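Local structure of cytosine deaminase (Klebsiella pneumoniae, 4R85) at residues L221-R229 / L256-F267; D297-F305 / F347-A355. The protein catalyses the hydrolytic deamination of cytosine-type bases, here with 5-methylcytosine bound beside an iron(II) ion in an amidohydrolase active site. All coordinates share one frame; numbering follows the deposited sequence.

The two contacts lie in series along the chain, and contact 1 closes before contact 2 opens. Their centres are about 15 Å apart. Both belong to the amidohydrolase barrel and meet at neighbouring parallel strands, 266-269 and 303-305. Contact 1 packs helix 220-231 against helix 250-263 and the start of strand 266-269 on the outside of the barrel. Contact 2 joins strand 303-305 to the 347-355 segment, beside strand 47-57, where the barrel closes. N302 links them through its ND2 to OD1 of N266 (2.9 Å) and its O to the N of F267, both probable hydrogen bonds. Contact 1 thus joins two outer helices, and contact 2 ties strand 303-305 to a helix some 40 residues further on.

Contact 1: residues L221-R229 / L256-F267; sequences LEVLAEEAR and LFRLLKASGINF
L221, A225 and A228 form an apolar strip along helix 220-231 that faces L256, L259, L260 and I265. L221 has its CG anti to the backbone N (chi1 177°), which sends both methyls across the gap. Its CD2 meets the edge of the F267 ring, 3.8 Å from CE1 of F267. The same leucine crosses L260 at about a right angle, and CG of L221 lies 3.9 Å from CD2 of L260. Toward the C-terminal end of segment 221-229, CB of A228 lies 3.6 Å from CG2 of I265.

L259 is a knob in a hole made by E222, A225, E226 and R229. Its CD2 rests against the backbone O of E222, and its CD1 lies 3.6 Å from OE1 of E226. A225, with only a CB, packs against L259 and L260. This is consistent with the close approach of segments 221-229 and 256-263, whose axes come within 8.8 Å and are inclined by 37°.

Two polar groupings are internal to the segments. R229 grips E226 side-on, with NE to OE1 and NH2 to OE2, both at 2.9 Å. Both oxygens lie near the guanidinium plane. The OG of S263 donates to the O of L260 (2.8 Å) and accepts from the N of I265, an ST turn. This turn leads through G264, at positive phi, into strand 266-269. Neighbouring outer helices running the same general way over barrel strands are characteristic of the amidohydrolase TIM barrel.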
# COMPACT_ATOMS: atom_id res chain seq x y z
N LEU A 221 -18.49 13.94 16.00
CA LEU A 221 -19.27 13.42 14.88
C LEU A 221 -20.77 13.47 15.16
O LEU A 221 -21.54 13.88 14.28
CB LEU A 221 -18.83 11.98 14.57
CG LEU A 221 -19.64 11.33 13.44
CD1 LEU A 221 -19.52 12.13 12.15
CD2 LEU A 221 -19.15 9.89 13.23
N GLU A 222 -21.20 13.08 16.36
CA GLU A 222 -22.64 13.12 16.68
C GLU A 222 -23.20 14.54 16.61
O GLU A 222 -24.34 14.74 16.21
CB GLU A 222 -22.95 12.49 18.05
CG GLU A 222 -22.43 13.30 19.26
CD GLU A 222 -22.77 12.66 20.60
OE1 GLU A 222 -22.94 13.41 21.60
OE2 GLU A 222 -22.85 11.41 20.67
N VAL A 223 -22.41 15.53 17.01
CA VAL A 223 -22.87 16.91 16.98
C VAL A 223 -23.03 17.38 15.54
O VAL A 223 -24.02 18.01 15.18
CB VAL A 223 -21.90 17.86 17.71
CG1 VAL A 223 -22.45 19.29 17.72
CG2 VAL A 223 -21.68 17.37 19.13
N LEU A 224 -22.05 17.05 14.71
CA LEU A 224 -22.08 17.43 13.31
C LEU A 224 -23.25 16.76 12.57
O LEU A 224 -23.99 17.42 11.82
CB LEU A 224 -20.75 17.05 12.65
CG LEU A 224 -20.64 17.30 11.14
CD1 LEU A 224 -20.71 18.78 10.84
CD2 LEU A 224 -19.36 16.70 10.57
N ALA A 225 -23.42 15.46 12.78
CA ALA A 225 -24.48 14.72 12.08
C ALA A 225 -25.85 15.21 12.53
O ALA A 225 -26.76 15.35 11.71
CB ALA A 225 -24.33 13.21 12.33
N GLU A 226 -26.00 15.50 13.82
CA GLU A 226 -27.29 16.01 14.28
C GLU A 226 -27.62 17.40 13.71
O GLU A 226 -28.76 17.66 13.32
CB GLU A 226 -27.41 15.98 15.81
CG GLU A 226 -28.69 16.61 16.39
CD GLU A 226 -30.00 15.88 16.03
OE1 GLU A 226 -29.98 14.87 15.30
OE2 GLU A 226 -31.07 16.33 16.50
N GLU A 227 -26.64 18.29 13.65
CA GLU A 227 -26.88 19.59 13.04
C GLU A 227 -27.26 19.44 11.58
O GLU A 227 -28.17 20.11 11.09
CB GLU A 227 -25.65 20.50 13.19
CG GLU A 227 -25.45 20.96 14.63
CD GLU A 227 -26.73 21.57 15.21
OE1 GLU A 227 -27.17 21.12 16.29
OE2 GLU A 227 -27.30 22.48 14.57
N ALA A 228 -26.56 18.56 10.87
CA ALA A 228 -26.86 18.34 9.47
C ALA A 228 -28.29 17.81 9.30
O ALA A 228 -29.00 18.23 8.38
CB ALA A 228 -25.86 17.37 8.88
N ARG A 229 -28.70 16.90 10.18
CA ARG A 229 -30.03 16.28 10.09
C ARG A 229 -31.13 17.32 10.35
O ARG A 229 -32.07 17.45 9.57
CB ARG A 229 -30.17 15.12 11.09
CG ARG A 229 -31.50 14.34 10.94
CD ARG A 229 -31.81 13.47 12.17
NE ARG A 229 -32.04 14.29 13.36
CZ ARG A 229 -33.21 14.83 13.69
NH1 ARG A 229 -34.28 14.62 12.92
NH2 ARG A 229 -33.32 15.57 14.78
N LEU A 256 -25.10 5.22 17.42
CA LEU A 256 -24.69 6.35 16.59
C LEU A 256 -25.01 6.15 15.10
O LEU A 256 -25.37 7.10 14.41
CB LEU A 256 -23.19 6.60 16.76
CG LEU A 256 -22.55 7.73 15.96
CD1 LEU A 256 -23.16 9.11 16.31
CD2 LEU A 256 -21.05 7.74 16.19
N PHE A 257 -24.86 4.92 14.61
CA PHE A 257 -25.11 4.63 13.19
C PHE A 257 -26.53 4.98 12.74
O PHE A 257 -26.78 5.26 11.57
CB PHE A 257 -24.81 3.16 12.86
CG PHE A 257 -23.45 2.94 12.26
CD1 PHE A 257 -23.31 2.18 11.11
CD2 PHE A 257 -22.32 3.51 12.84
CE1 PHE A 257 -22.07 1.98 10.54
CE2 PHE A 257 -21.07 3.30 12.28
CZ PHE A 257 -20.94 2.54 11.13
N ARG A 258 -27.48 4.94 13.67
CA ARG A 258 -28.84 5.29 13.32
C ARG A 258 -28.93 6.77 12.94
O ARG A 258 -29.58 7.13 11.96
CB ARG A 258 -29.78 4.94 14.47
CG ARG A 258 -29.73 3.45 14.80
CD ARG A 258 -30.41 3.13 16.12
NE ARG A 258 -31.86 3.23 16.03
CZ ARG A 258 -32.64 2.25 15.57
NH1 ARG A 258 -33.96 2.42 15.52
NH2 ARG A 258 -32.11 1.11 15.15
N LEU A 259 -28.27 7.62 13.72
CA LEU A 259 -28.18 9.04 13.41
C LEU A 259 -27.39 9.25 12.12
O LEU A 259 -27.76 10.07 11.28
CB LEU A 259 -27.47 9.79 14.55
CG LEU A 259 -27.08 11.24 14.25
CD1 LEU A 259 -28.30 12.06 13.82
CD2 LEU A 259 -26.41 11.87 15.48
N LEU A 260 -26.29 8.52 11.97
CA LEU A 260 -25.42 8.73 10.82
C LEU A 260 -26.20 8.47 9.53
O LEU A 260 -26.12 9.25 8.59
CB LEU A 260 -24.17 7.85 10.88
CG LEU A 260 -23.19 8.12 12.03
CD1 LEU A 260 -21.91 7.30 11.84
CD2 LEU A 260 -22.84 9.62 12.12
N LYS A 261 -26.97 7.38 9.52
CA LYS A 261 -27.83 7.05 8.39
C LYS A 261 -28.90 8.12 8.15
O LYS A 261 -29.10 8.55 7.01
CB LYS A 261 -28.51 5.69 8.60
CG LYS A 261 -29.36 5.25 7.42
CD LYS A 261 -28.52 5.19 6.16
CE LYS A 261 -29.28 4.59 4.99
NZ LYS A 261 -28.52 4.77 3.72
N ALA A 262 -29.59 8.52 9.21
CA ALA A 262 -30.67 9.49 9.10
C ALA A 262 -30.16 10.86 8.64
O ALA A 262 -30.86 11.59 7.94
CB ALA A 262 -31.41 9.61 10.42
N SER A 263 -28.93 11.19 9.02
CA SER A 263 -28.38 12.52 8.72
C SER A 263 -28.06 12.70 7.24
O SER A 263 -28.14 13.81 6.70
CB SER A 263 -27.13 12.78 9.55
OG SER A 263 -26.03 12.05 9.02
N GLY A 264 -27.68 11.61 6.59
CA GLY A 264 -27.37 11.63 5.17
C GLY A 264 -25.99 12.19 4.85
O GLY A 264 -25.68 12.39 3.67
N ILE A 265 -25.15 12.42 5.86
CA ILE A 265 -23.81 12.97 5.61
C ILE A 265 -22.85 11.97 4.97
O ILE A 265 -23.09 10.76 5.01
CB ILE A 265 -23.16 13.57 6.88
CG1 ILE A 265 -22.70 12.47 7.85
CG2 ILE A 265 -24.08 14.58 7.55
CD1 ILE A 265 -21.89 13.01 9.04
N ASN A 266 -21.78 12.49 4.38
CA ASN A 266 -20.76 11.68 3.73
C ASN A 266 -19.55 11.51 4.64
O ASN A 266 -19.37 12.29 5.57
CB ASN A 266 -20.29 12.32 2.42
CG ASN A 266 -21.44 12.58 1.45
OD1 ASN A 266 -21.87 11.68 0.73
ND2 ASN A 266 -21.93 13.81 1.42
N PHE A 267 -18.74 10.50 4.35
CA PHE A 267 -17.52 10.24 5.11
C PHE A 267 -16.32 10.12 4.20
O PHE A 267 -16.39 9.52 3.13
CB PHE A 267 -17.68 8.95 5.94
CG PHE A 267 -18.63 9.09 7.08
CD1 PHE A 267 -18.15 9.24 8.37
CD2 PHE A 267 -20.00 9.12 6.87
CE1 PHE A 267 -19.02 9.38 9.44
CE2 PHE A 267 -20.88 9.29 7.92
CZ PHE A 267 -20.39 9.40 9.21

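Contact 2: residues D297-F305 / F347-A355; sequences DRAGINVCF and FVTDNSARA
N302 holds its CG anti to the backbone N (chi1 -168°), and N351 has its own beside the backbone N (chi1 -68°). These torsions bring the two amides together with their planes 66° apart. ND2 of N302 gives an almost straight bond of 2.8 Å to the O of N351. In return, ND2 of N351 donates to the O of V303 (2.9 Å), in the carbonyl plane. The O of N351 also accepts from the N of A355, and the two donors reach it from opposite faces.

A third bond is between backbones, from the N of F305 to the O of F347 (2.9 Å). Around it, CD2 of F305 lies 3.6 Å from CB of F347, and the two rings meet obliquely. The F347 ring turns its edge to the O of V303, 3.4 Å from CD1 of F347. The carboxylate of D297 lies by the same ring and is paired with R343. R354 runs extended past N302, which puts CB of N302 over one face of its guanidinium.

A water joins the O of F305 to OG of S352, at 2.7 Å and 2.6 Å. Strand 303-305 pairs with strand 266-269, and C304 also touches P55 of strand 47-57. The two asparagines satisfy backbone oxygens of the strand and of helix 350-355, so that polar bonds as well as apolar packing fix this helix against the barrel.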
# COMPACT_ATOMS: atom_id res chain seq x y z
N ASP A 297 -20.25 1.57 4.83
CA ASP A 297 -20.69 1.23 3.48
C ASP A 297 -21.81 0.18 3.49
O ASP A 297 -22.79 0.30 2.76
CB ASP A 297 -19.50 0.75 2.64
CG ASP A 297 -19.91 0.29 1.25
OD1 ASP A 297 -20.00 -0.94 1.03
OD2 ASP A 297 -20.13 1.15 0.38
N ARG A 298 -21.66 -0.84 4.34
CA ARG A 298 -22.70 -1.85 4.50
C ARG A 298 -24.00 -1.27 5.01
O ARG A 298 -25.08 -1.78 4.69
CB ARG A 298 -22.22 -3.00 5.39
CG ARG A 298 -21.10 -3.80 4.76
CD ARG A 298 -20.77 -5.08 5.52
NE ARG A 298 -19.48 -5.61 5.08
CZ ARG A 298 -18.37 -5.59 5.81
NH1 ARG A 298 -18.39 -5.10 7.04
NH2 ARG A 298 -17.24 -6.08 5.32
N ALA A 299 -23.90 -0.20 5.79
CA ALA A 299 -25.07 0.48 6.34
C ALA A 299 -25.74 1.39 5.30
O ALA A 299 -26.76 2.00 5.59
CB ALA A 299 -24.68 1.29 7.58
N GLY A 300 -25.15 1.49 4.12
CA GLY A 300 -25.71 2.33 3.07
C GLY A 300 -25.27 3.78 3.17
O GLY A 300 -25.89 4.68 2.61
N ILE A 301 -24.19 4.02 3.91
CA ILE A 301 -23.70 5.38 4.14
C ILE A 301 -22.56 5.61 3.15
O ILE A 301 -21.72 4.73 2.95
CB ILE A 301 -23.24 5.53 5.60
CG1 ILE A 301 -24.46 5.47 6.53
CG2 ILE A 301 -22.42 6.81 5.82
CD1 ILE A 301 -24.10 5.28 7.99
N ASN A 302 -22.55 6.76 2.49
CA ASN A 302 -21.52 7.05 1.50
C ASN A 302 -20.16 7.31 2.13
O ASN A 302 -20.02 8.22 2.94
CB ASN A 302 -21.91 8.25 0.66
CG ASN A 302 -21.02 8.41 -0.56
OD1 ASN A 302 -20.84 7.46 -1.32
ND2 ASN A 302 -20.45 9.59 -0.73
N VAL A 303 -19.16 6.51 1.75
CA VAL A 303 -17.80 6.69 2.27
C VAL A 303 -16.81 6.58 1.10
O VAL A 303 -17.08 5.90 0.11
CB VAL A 303 -17.49 5.66 3.41
CG1 VAL A 303 -17.61 4.23 2.89
CG2 VAL A 303 -16.11 5.90 4.04
N CYS A 304 -15.69 7.28 1.19
CA CYS A 304 -14.69 7.20 0.13
C CYS A 304 -13.28 7.40 0.68
O CYS A 304 -13.11 7.69 1.85
CB CYS A 304 -15.01 8.21 -0.97
SG CYS A 304 -14.95 9.92 -0.40
N PHE A 305 -12.27 7.21 -0.18
CA PHE A 305 -10.87 7.30 0.24
C PHE A 305 -10.17 8.51 -0.35
O PHE A 305 -10.49 8.95 -1.45
CB PHE A 305 -10.09 6.05 -0.19
CG PHE A 305 -10.47 4.80 0.53
CD1 PHE A 305 -10.46 4.76 1.92
CD2 PHE A 305 -10.84 3.65 -0.17
CE1 PHE A 305 -10.80 3.59 2.60
CE2 PHE A 305 -11.18 2.48 0.50
CZ PHE A 305 -11.17 2.46 1.89
N PHE A 347 -15.05 3.65 -4.33
CA PHE A 347 -14.49 4.44 -3.23
C PHE A 347 -13.55 5.56 -3.67
O PHE A 347 -13.17 6.40 -2.86
CB PHE A 347 -13.81 3.53 -2.20
CG PHE A 347 -14.74 2.51 -1.61
CD1 PHE A 347 -15.76 2.92 -0.75
CD2 PHE A 347 -14.64 1.17 -1.94
CE1 PHE A 347 -16.65 2.00 -0.21
CE2 PHE A 347 -15.53 0.25 -1.41
CZ PHE A 347 -16.53 0.66 -0.54
N VAL A 348 -13.19 5.56 -4.95
CA VAL A 348 -12.31 6.60 -5.48
C VAL A 348 -12.88 7.26 -6.74
O VAL A 348 -12.20 8.04 -7.40
CB VAL A 348 -10.91 6.07 -5.77
CG1 VAL A 348 -10.27 5.59 -4.46
CG2 VAL A 348 -10.97 4.97 -6.80
N THR A 349 -14.13 6.93 -7.07
CA THR A 349 -14.84 7.58 -8.16
C THR A 349 -16.23 8.05 -7.72
O THR A 349 -16.40 9.15 -7.20
CB THR A 349 -14.93 6.69 -9.45
OG1 THR A 349 -15.60 5.45 -9.16
CG2 THR A 349 -13.54 6.41 -10.04
N ASP A 350 -17.24 7.20 -7.94
CA ASP A 350 -18.64 7.53 -7.64
C ASP A 350 -18.90 8.09 -6.25
O ASP A 350 -19.59 9.10 -6.12
CB ASP A 350 -19.55 6.30 -7.84
CG ASP A 350 -19.51 5.76 -9.26
OD1 ASP A 350 -18.99 6.44 -10.17
OD2 ASP A 350 -20.03 4.64 -9.46
N ASN A 351 -18.37 7.43 -5.22
CA ASN A 351 -18.69 7.84 -3.86
C ASN A 351 -18.05 9.19 -3.55
O ASN A 351 -18.62 10.03 -2.85
CB ASN A 351 -18.19 6.80 -2.86
CG ASN A 351 -18.94 5.49 -2.95
OD1 ASN A 351 -19.73 5.27 -3.87
ND2 ASN A 351 -18.71 4.61 -1.98
N SER A 352 -16.84 9.38 -4.05
CA SER A 352 -16.13 10.64 -3.89
C SER A 352 -16.84 11.78 -4.63
O SER A 352 -16.93 12.90 -4.11
CB SER A 352 -14.69 10.48 -4.39
OG SER A 352 -14.04 9.44 -3.69
N ALA A 353 -17.34 11.51 -5.83
CA ALA A 353 -18.10 12.52 -6.56
C ALA A 353 -19.36 12.92 -5.79
O ALA A 353 -19.78 14.08 -5.84
CB ALA A 353 -18.46 12.03 -7.96
N ARG A 354 -19.97 11.97 -5.10
CA ARG A 354 -21.16 12.26 -4.30
C ARG A 354 -20.81 13.17 -3.11
O ARG A 354 -21.57 14.07 -2.77
CB ARG A 354 -21.79 10.97 -3.80
CG ARG A 354 -23.05 11.17 -2.98
CD ARG A 354 -23.73 9.82 -2.71
NE ARG A 354 -24.71 9.92 -1.64
CZ ARG A 354 -25.30 8.87 -1.06
NH1 ARG A 354 -25.00 7.63 -1.44
NH2 ARG A 354 -26.18 9.07 -0.09
N ALA A 355 -19.66 12.92 -2.49
CA ALA A 355 -19.20 13.73 -1.36
C ALA A 355 -18.97 15.17 -1.82
O ALA A 355 -19.24 16.12 -1.08
CB ALA A 355 -17.93 13.14 -0.78
O HOH W 1 -24.63 4.93 -0.03
O HOH W 2 -11.47 9.26 -3.99